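Local atomic coordinates of dicer Related Helicase (Caenorhabditis elegans, PDB entry 6M6S), a protein that binds double-stranded RNA through the RIG-I-like C-terminal domain described here and, as a whole protein, probably acts as an ATP-dependent RNA helicase. Residues Met35-Ser40 against Thr85-Leu90; Cys14-Lys19 against Cys72-Gly77. All blocks are in the same frame, centred on the assembly; numbering follows the deposited sequence.

Contact 1 is buried near the centre of the domain, and contact 2 lies at the surface around the zinc ion. Contact 1 joins the edge strands of two sheets with one backbone hydrogen bond and apolar side chains. Contact 2 joins the turn after strand 11-14 to the loop before strand 75-82 through metal bonds and hydrogen bonds to sulfur, with little apolar packing. Both reach the same four-stranded sheet, in which strands 75-82 and 85-90 are neighbours. Their centres are about 16 Å apart, yet they touch where Leu90 CD2 packs on Val76 CG2 at 3.7 Å. Contact 1 also meets the RNA through Gln89, while contact 2 stays about 7 Å away at the nearest atom.

Contact 1 (Met35-Ser40 against Thr85-Leu90). With nucleotides of chain D.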
loop_
_atom_site.group_PDB
_atom_site.type_symbol
_atom_site.label_atom_id
_atom_site.label_comp_id
_atom_site.label_asym_id
_atom_site.label_seq_id
_atom_site.Cartn_x
_atom_site.Cartn_y
_atom_site.Cartn_z
ATOM N N MET B 35 -12.722 -3.110 12.589
ATOM C CA MET B 35 -14.126 -3.289 12.194
ATOM C C MET B 35 -14.803 -1.951 12.041
ATOM O O MET B 35 -14.393 -0.971 12.645
ATOM C CB MET B 35 -14.872 -4.079 13.283
ATOM C CG MET B 35 -14.094 -5.334 13.718
ATOM S SD MET B 35 -13.727 -6.501 12.392
ATOM C CE MET B 35 -15.420 -7.043 12.058
ATOM N N VAL B 36 -15.916 -1.906 11.287
ATOM C CA VAL B 36 -16.669 -0.658 11.159
ATOM C C VAL B 36 -17.833 -0.591 12.138
ATOM O O VAL B 36 -18.735 -1.468 12.120
ATOM C CB VAL B 36 -17.200 -0.498 9.691
ATOM C CG1 VAL B 36 -17.927 0.877 9.558
ATOM C CG2 VAL B 36 -16.082 -0.657 8.632
ATOM N N PHE B 37 -17.856 0.440 12.989
ATOM C CA PHE B 37 -18.971 0.608 13.957
ATOM C C PHE B 37 -19.865 1.792 13.611
ATOM O O PHE B 37 -20.375 2.449 14.497
ATOM C CB PHE B 37 -18.413 0.785 15.393
ATOM C CG PHE B 37 -17.758 -0.479 15.950
ATOM C CD1 PHE B 37 -16.463 -0.843 15.588
ATOM C CD2 PHE B 37 -18.447 -1.273 16.898
ATOM C CE1 PHE B 37 -15.858 -2.011 16.118
ATOM C CE2 PHE B 37 -17.842 -2.455 17.413
ATOM C CZ PHE B 37 -16.524 -2.804 17.017
ATOM N N ASP B 38 -20.102 2.028 12.322
ATOM C CA ASP B 38 -21.097 3.014 11.861
ATOM C C ASP B 38 -22.318 2.189 11.404
ATOM O O ASP B 38 -22.200 1.437 10.420
ATOM C CB ASP B 38 -20.531 3.811 10.668
ATOM C CG ASP B 38 -21.520 4.753 10.039
ATOM O OD1 ASP B 38 -22.691 4.818 10.482
ATOM O OD2 ASP B 38 -21.160 5.431 9.052
ATOM N N PRO B 39 -23.459 2.309 12.099
ATOM C CA PRO B 39 -24.609 1.470 11.704
ATOM C C PRO B 39 -25.098 1.794 10.299
ATOM O O PRO B 39 -25.713 0.927 9.632
ATOM C CB PRO B 39 -25.672 1.790 12.763
ATOM C CG PRO B 39 -25.257 3.076 13.334
ATOM C CD PRO B 39 -23.735 3.124 13.285
ATOM N N SER B 40 -24.743 2.973 9.781
ATOM C CA SER B 40 -25.155 3.310 8.397
ATOM C C SER B 40 -24.399 2.600 7.324
ATOM O O SER B 40 -24.816 2.650 6.166
ATOM C CB SER B 40 -24.973 4.821 8.141
ATOM O OG SER B 40 -25.779 5.522 9.048
ATOM N N THR B 85 -22.535 -9.654 17.679
ATOM C CA THR B 85 -22.940 -8.509 16.846
ATOM C C THR B 85 -22.319 -8.620 15.467
ATOM O O THR B 85 -21.103 -8.832 15.327
ATOM C CB THR B 85 -22.464 -7.150 17.491
ATOM O OG1 THR B 85 -23.057 -6.983 18.794
ATOM C CG2 THR B 85 -22.813 -5.937 16.616
ATOM N N TYR B 86 -23.102 -8.416 14.412
ATOM C CA TYR B 86 -22.545 -8.390 13.070
ATOM C C TYR B 86 -21.845 -7.077 12.741
ATOM O O TYR B 86 -22.404 -6.006 12.960
ATOM C CB TYR B 86 -23.641 -8.625 11.997
ATOM C CG TYR B 86 -24.309 -9.980 12.104
ATOM C CD1 TYR B 86 -23.543 -11.156 12.146
ATOM C CD2 TYR B 86 -25.702 -10.100 12.189
ATOM C CE1 TYR B 86 -24.136 -12.415 12.278
ATOM C CE2 TYR B 86 -26.311 -11.371 12.324
ATOM C CZ TYR B 86 -25.506 -12.517 12.343
ATOM O OH TYR B 86 -26.075 -13.782 12.481
ATOM N N LEU B 87 -20.623 -7.156 12.224
ATOM C CA LEU B 87 -19.789 -5.994 11.891
ATOM C C LEU B 87 -19.051 -6.236 10.608
ATOM O O LEU B 87 -18.514 -7.325 10.388
ATOM C CB LEU B 87 -18.734 -5.786 12.996
ATOM C CG LEU B 87 -19.217 -5.527 14.421
ATOM C CD1 LEU B 87 -17.997 -5.477 15.399
ATOM C CD2 LEU B 87 -19.959 -4.177 14.495
ATOM N N PRO B 88 -18.923 -5.207 9.753
ATOM C CA PRO B 88 -18.108 -5.319 8.536
ATOM C C PRO B 88 -16.632 -5.129 8.870
ATOM O O PRO B 88 -16.272 -4.335 9.745
ATOM C CB PRO B 88 -18.568 -4.154 7.665
ATOM C CG PRO B 88 -19.776 -3.572 8.351
ATOM C CD PRO B 88 -19.787 -3.991 9.807
ATOM N N GLN B 89 -15.794 -5.918 8.208
ATOM C CA GLN B 89 -14.346 -5.671 8.191
ATOM C C GLN B 89 -13.923 -5.298 6.794
ATOM O O GLN B 89 -13.864 -6.140 5.866
ATOM C CB GLN B 89 -13.648 -6.946 8.613
ATOM C CG GLN B 89 -12.108 -6.729 8.842
ATOM C CD GLN B 89 -11.444 -8.071 8.982
ATOM O OE1 GLN B 89 -11.232 -8.792 7.983
ATOM N NE2 GLN B 89 -11.161 -8.457 10.225
ATOM N N LEU B 90 -13.685 -4.004 6.585
ATOM C CA LEU B 90 -13.210 -3.581 5.276
ATOM C C LEU B 90 -11.719 -3.909 5.150
ATOM O O LEU B 90 -10.958 -3.684 6.091
ATOM C CB LEU B 90 -13.431 -2.103 5.109
ATOM C CG LEU B 90 -14.890 -1.652 5.072
ATOM C CD1 LEU B 90 -15.016 -0.123 5.203
ATOM C CD2 LEU B 90 -15.482 -2.186 3.706
ATOM P P G D 2 -7.234 -11.243 5.317
ATOM O OP1 G D 2 -6.920 -10.156 4.335
ATOM O OP2 G D 2 -6.316 -12.431 5.288
ATOM O "O5'" G D 2 -7.163 -10.517 6.737
ATOM C "C5'" G D 2 -8.060 -9.454 7.033
ATOM C "C4'" G D 2 -7.878 -9.003 8.455
ATOM O "O4'" G D 2 -8.307 -10.039 9.353
ATOM C "C3'" G D 2 -6.448 -8.706 8.899
ATOM O "O3'" G D 2 -6.069 -7.405 8.528
ATOM C "C2'" G D 2 -6.563 -8.827 10.410
ATOM O "O2'" G D 2 -7.189 -7.655 10.921
ATOM C "C1'" G D 2 -7.554 -9.979 10.544
ATOM N N9 G D 2 -6.902 -11.290 10.702
ATOM C C8 G D 2 -6.730 -12.267 9.718
ATOM N N7 G D 2 -6.147 -13.354 10.185
ATOM C C5 G D 2 -5.958 -13.073 11.545
ATOM C C6 G D 2 -5.380 -13.846 12.588
ATOM O O6 G D 2 -4.926 -14.976 12.512
ATOM N N1 G D 2 -5.366 -13.180 13.811
ATOM C C2 G D 2 -5.871 -11.915 14.024
ATOM N N2 G D 2 -5.801 -11.421 15.281
ATOM N N3 G D 2 -6.416 -11.185 13.056
ATOM C C4 G D 2 -6.421 -11.820 11.868
#
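Two sheets of the RIG-I-type C-terminal domain meet here edge to edge, with Val36 ending strand 33-36 and Pro88 in strand 85-90. Val36 N donates to Pro88 O at 2.9 Å, with an N-H...O angle of 162°. Beside it, Met35 bends at chi2 and chi3. This bend brings Met35 CE to 3.7 Å from Leu87 CB. It lays Met35 SD against Gln89 CB at 3.8 Å. Leu87 CD2 sits over one face of the Phe37 ring, towards the rim, in a CH-pi contact. Leu87 CD1 meets Phe37 CZ at 3.5 Å. Val36 CG2 touches Leu90 CD1 at 3.6 Å. Gln89 has CG anti to the backbone N (chi1 -171°) and runs extended to the RNA. Gln89 OE1 comes within 3.4 Å of C5' of G2 of chain D. It is also hydrogen-bonded to the sugar of another nucleotide. With an alanine here, no amide reaches the RNA, so that other sugar would probably lack this partner and a gap would probably open beside Met35 SD. Around the contact, Phe37 stacks edge-to-face with Phe129 of helix 126-132. Pro88 and Leu90 rest on Ile67 of strand 61-69, and Met35 packs on Tyr80 and Ile82 of strand 75-82.

Contact 2 (Cys14-Lys19 against Cys72-Gly77); sequences CSNCSK and CKLDVG. With ZN (zinc ion), chain F.
Cys17 and Cys72 both place SG between the backbone N and the carbonyl carbon (chi1 71° and 77°), while Cys14 SG is anti to the backbone N. These settings aim three thiolates at one zinc ion from two separate parts of the chain. The zinc is bound by Cys14 SG at 2.4 Å, Cys17 SG at 2.2 Å and Cys72 SG at 2.3 Å. Cys69 supplies the fourth sulfur, so the site is a Cys4 site built from two CxxC pairs. Beside it, Cys17 CB and Cys72 CB pack at 3.9 Å.

Hydrogen bonds to sulfur set the second shell. Asn16 ND2 donates to Cys72 SG at 3.4 Å, nearly straight at 169°, and the sulfur lies close to the amide plane. Leu74 N reaches the same sulfur from within its own loop, so two N-H groups and the zinc hold it. Cys17 N donates to Cys14 SG at 3.6 Å, and Lys19 N makes a weak bond to Cys17 SG. These N-H groups probably ease the negative charge on the thiolates. Leu74 CD1 lies across the Asn16 side chain, 3.7 Å from Asn16 CG, and so flanks the amide.

Segment 14-19 is the turn between strands 11-14 and 20-23, closed by Ser18 N to Cys14 O. Segment 72-77 leads into strand 75-82 of the other sheet, so the zinc ties two sheets together at the surface. Next to the site, Cys14 and Val76 both pack on Phe21 of strand 20-23. Val76 also touches Ile67 of strand 61-69 and Leu45 of strand 45-48.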
loop_
_atom_site.group_PDB
_atom_site.type_symbol
_atom_site.label_atom_id
_atom_site.label_comp_id
_atom_site.label_asym_id
_atom_site.label_seq_id
_atom_site.Cartn_x
_atom_site.Cartn_y
_atom_site.Cartn_z
ATOM N N CYS B 14 -14.154 3.175 -1.716
ATOM C CA CYS B 14 -13.853 2.044 -2.605
ATOM C C CYS B 14 -12.730 2.464 -3.556
ATOM O O CYS B 14 -12.860 3.460 -4.288
ATOM C CB CYS B 14 -15.098 1.665 -3.389
ATOM S SG CYS B 14 -14.788 0.243 -4.476
ATOM N N SER B 15 -11.642 1.701 -3.568
ATOM C CA SER B 15 -10.496 2.045 -4.429
ATOM C C SER B 15 -10.851 1.878 -5.899
ATOM O O SER B 15 -10.229 2.475 -6.772
ATOM C CB SER B 15 -9.267 1.194 -4.101
ATOM O OG SER B 15 -8.652 1.524 -2.855
ATOM N N ASN B 16 -11.825 1.036 -6.177
ATOM C CA ASN B 16 -12.296 0.775 -7.535
ATOM C C ASN B 16 -13.266 1.803 -8.144
ATOM O O ASN B 16 -13.108 2.205 -9.312
ATOM C CB ASN B 16 -12.871 -0.649 -7.565
ATOM C CG ASN B 16 -12.953 -1.213 -8.950
ATOM O OD1 ASN B 16 -11.923 -1.377 -9.634
ATOM N ND2 ASN B 16 -14.174 -1.506 -9.399
ATOM N N CYS B 17 -14.270 2.254 -7.386
ATOM C CA CYS B 17 -15.250 3.207 -7.910
ATOM C C CYS B 17 -15.379 4.540 -7.127
ATOM O O CYS B 17 -16.197 5.361 -7.517
ATOM C CB CYS B 17 -16.646 2.578 -8.010
ATOM S SG CYS B 17 -17.428 2.293 -6.375
ATOM N N SER B 18 -14.596 4.732 -6.055
ATOM C CA SER B 18 -14.647 5.959 -5.216
ATOM C C SER B 18 -15.899 6.180 -4.398
ATOM O O SER B 18 -16.111 7.277 -3.919
ATOM C CB SER B 18 -14.393 7.243 -6.037
ATOM O OG SER B 18 -13.156 7.096 -6.697
ATOM N N LYS B 19 -16.736 5.169 -4.236
ATOM C CA LYS B 19 -17.923 5.370 -3.402
ATOM C C LYS B 19 -17.501 5.369 -1.930
ATOM O O LYS B 19 -16.669 4.545 -1.517
ATOM C CB LYS B 19 -18.904 4.246 -3.673
ATOM C CG LYS B 19 -20.192 4.337 -2.888
ATOM C CD LYS B 19 -20.941 3.048 -3.024
ATOM C CE LYS B 19 -22.241 3.144 -2.301
ATOM N NZ LYS B 19 -22.870 4.444 -2.648
ATOM N N CYS B 72 -20.160 -0.953 -7.177
ATOM C CA CYS B 72 -19.395 -1.646 -8.208
ATOM C C CYS B 72 -19.247 -3.150 -7.951
ATOM O O CYS B 72 -18.832 -3.897 -8.860
ATOM C CB CYS B 72 -18.024 -1.008 -8.428
ATOM S SG CYS B 72 -16.799 -1.389 -7.175
ATOM N N LYS B 73 -19.666 -3.585 -6.754
ATOM C CA LYS B 73 -19.705 -5.015 -6.387
ATOM C C LYS B 73 -18.291 -5.627 -6.244
ATOM O O LYS B 73 -18.160 -6.863 -6.139
ATOM C CB LYS B 73 -20.564 -5.856 -7.349
ATOM C CG LYS B 73 -22.060 -5.667 -7.006
ATOM C CD LYS B 73 -22.498 -4.449 -7.765
ATOM C CE LYS B 73 -23.936 -4.061 -7.542
ATOM N NZ LYS B 73 -24.184 -2.772 -8.248
ATOM N N LEU B 74 -17.251 -4.781 -6.200
ATOM C CA LEU B 74 -15.954 -5.368 -5.906
ATOM C C LEU B 74 -15.978 -5.911 -4.492
ATOM O O LEU B 74 -16.597 -5.295 -3.583
ATOM C CB LEU B 74 -14.856 -4.292 -5.998
ATOM C CG LEU B 74 -13.503 -5.026 -6.227
ATOM C CD1 LEU B 74 -12.554 -4.286 -7.014
ATOM C CD2 LEU B 74 -12.883 -5.054 -4.949
ATOM N N ASP B 75 -15.353 -7.066 -4.286
ATOM C CA ASP B 75 -15.206 -7.526 -2.909
ATOM C C ASP B 75 -14.361 -6.572 -2.073
ATOM O O ASP B 75 -13.216 -6.221 -2.435
ATOM C CB ASP B 75 -14.556 -8.891 -2.874
ATOM C CG ASP B 75 -14.638 -9.481 -1.481
ATOM O OD1 ASP B 75 -13.794 -9.063 -0.622
ATOM O OD2 ASP B 75 -15.545 -10.329 -1.226
ATOM N N VAL B 76 -14.881 -6.176 -0.918
ATOM C CA VAL B 76 -14.173 -5.174 -0.086
ATOM C C VAL B 76 -13.857 -5.679 1.320
ATOM O O VAL B 76 -13.466 -4.879 2.179
ATOM C CB VAL B 76 -14.863 -3.803 -0.027
ATOM C CG1 VAL B 76 -14.919 -3.128 -1.406
ATOM C CG2 VAL B 76 -16.285 -3.904 0.585
ATOM N N GLY B 77 -14.009 -6.983 1.576
ATOM C CA GLY B 77 -13.780 -7.473 2.932
ATOM C C GLY B 77 -14.750 -8.594 3.309
ATOM O O GLY B 77 -15.249 -9.370 2.452
HETATM ZN ZN ZN F . -16.931 0.269 -5.587
#